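Local coordinates for protein C-type lectin domain family 4 member F (Mus musculus, PDB 6JJJ) that serves as a trimeric Kupffer cell C-type lectin receptor that binds galactose, fucose and glycolipids and could take part in endocytosis, at residues C128-V131 and D137-C140. Numbering follows the deposited sequence.
Sequences CVHV and DMAC. With CA (calcium ion), chain H.
Cys128 and Cys140 are joined by a disulfide, SG to SG 2.0 Å, with a torsion of 98° about the S-S bond. With SG anti to the carbonyl carbon in both cysteines (chi1 -70° and -61°), the two sulfurs meet, and the bridge ties the start of strand 128-131 to the segment just beyond strand 135-138. Between the strands, Cys128 and Met138 form an antiparallel hydrogen-bonded pair, Cys128 N donating to Met138 O at 3.0 Å and Met138 N donating in turn to Cys128 O. Val129 and Asp137 make the adjoining non-hydrogen-bonded pair, their CA atoms 4.3 Å apart. Among the side chains, Met138 CB lies over one face of the His130 imidazole, a CH-pi contact 4.1 Å from the ring centroid, while Met138 CG approaches CE1 of His130 at 3.8 Å. His130 NE2 is hydrogen-bonded to Asn136 ND2, which helps to fix the ring's rotation. Calcium is gripped twice by Asp137, through its backbone O at 2.6 Å and OD1 at 2.8 Å; Glu126, Asn136, Asp116 and a water complete the site, consistent with the primary sugar-binding calcium of C-type lectins, Gln114-Pro115-Asp116 being the galactose-type signature. Asp137 OD2 accepts a bond from Asn117 N. The hairpin forms one side of a four-stranded antiparallel sheet, strand 135-138 outermost within the chain; strand 128-131 also pairs with strand 80-85, whose Trp81 touches Cys128, His130 and Met138.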
loop_
_atom_site.group_PDB
_atom_site.type_symbol
_atom_site.label_atom_id
_atom_site.label_comp_id
_atom_site.label_asym_id
_atom_site.label_seq_id
_atom_site.Cartn_x
_atom_site.Cartn_y
_atom_site.Cartn_z
ATOM N N CYS A 128 32.966 2.710 4.179
ATOM C CA CYS A 128 31.526 2.565 4.028
ATOM C C CYS A 128 31.256 1.656 2.842
ATOM O O CYS A 128 32.029 1.620 1.880
ATOM C CB CYS A 128 30.837 3.925 3.842
ATOM S SG CYS A 128 30.847 4.957 5.340
ATOM N N VAL A 129 30.163 0.902 2.930
ATOM C CA VAL A 129 29.855 -0.153 1.973
ATOM C C VAL A 129 28.578 0.185 1.220
ATOM O O VAL A 129 27.581 0.594 1.823
ATOM C CB VAL A 129 29.714 -1.520 2.676
ATOM C CG1 VAL A 129 29.378 -2.607 1.669
ATOM C CG2 VAL A 129 30.981 -1.855 3.447
ATOM N N HIS A 130 28.606 -0.002 -0.099
ATOM C CA HIS A 130 27.409 0.062 -0.930
ATOM C C HIS A 130 27.306 -1.234 -1.727
ATOM O O HIS A 130 28.204 -2.082 -1.693
ATOM C CB HIS A 130 27.425 1.292 -1.850
ATOM C CG HIS A 130 28.598 1.354 -2.778
ATOM N ND1 HIS A 130 29.051 2.539 -3.318
ATOM C CD2 HIS A 130 29.406 0.385 -3.270
ATOM C CE1 HIS A 130 30.089 2.298 -4.096
ATOM N NE2 HIS A 130 30.325 0.999 -4.087
ATOM N N VAL A 131 26.205 -1.387 -2.463
ATOM C CA VAL A 131 25.931 -2.624 -3.192
ATOM C C VAL A 131 25.443 -2.294 -4.596
ATOM O O VAL A 131 24.512 -1.499 -4.763
ATOM C CB VAL A 131 24.877 -3.485 -2.464
ATOM C CG1 VAL A 131 24.715 -4.836 -3.147
ATOM C CG2 VAL A 131 25.245 -3.651 -0.998
ATOM N N ASP A 137 33.595 -1.623 -0.324
ATOM C CA ASP A 137 33.865 -0.530 0.601
ATOM C C ASP A 137 34.203 0.728 -0.195
ATOM O O ASP A 137 34.817 0.663 -1.264
ATOM C CB ASP A 137 34.986 -0.896 1.575
ATOM C CG ASP A 137 36.343 -1.009 0.919
ATOM O OD1 ASP A 137 36.419 -1.250 -0.302
ATOM O OD2 ASP A 137 37.342 -0.861 1.653
ATOM N N MET A 138 33.772 1.878 0.317
ATOM C CA MET A 138 33.778 3.108 -0.459
ATOM C C MET A 138 34.048 4.287 0.462
ATOM O O MET A 138 33.870 4.204 1.680
ATOM C CB MET A 138 32.439 3.283 -1.195
ATOM C CG MET A 138 32.324 4.533 -2.034
ATOM S SD MET A 138 33.575 4.563 -3.337
ATOM C CE MET A 138 33.412 6.244 -3.927
ATOM N N ALA A 139 34.488 5.390 -0.139
ATOM C CA ALA A 139 34.677 6.625 0.607
ATOM C C ALA A 139 33.330 7.123 1.114
ATOM O O ALA A 139 32.383 7.286 0.340
ATOM C CB ALA A 139 35.339 7.682 -0.272
ATOM N N CYS A 140 33.240 7.349 2.426
ATOM C CA CYS A 140 31.948 7.658 3.025
ATOM C C CYS A 140 31.406 8.996 2.538
ATOM O O CYS A 140 30.190 9.150 2.386
ATOM C CB CYS A 140 32.067 7.640 4.549
ATOM S SG CYS A 140 32.572 6.031 5.230
HETATM CA CA CA H . 36.707 -0.147 -2.862
HETATM O O HOH W 1 37.161 0.028 -5.095
#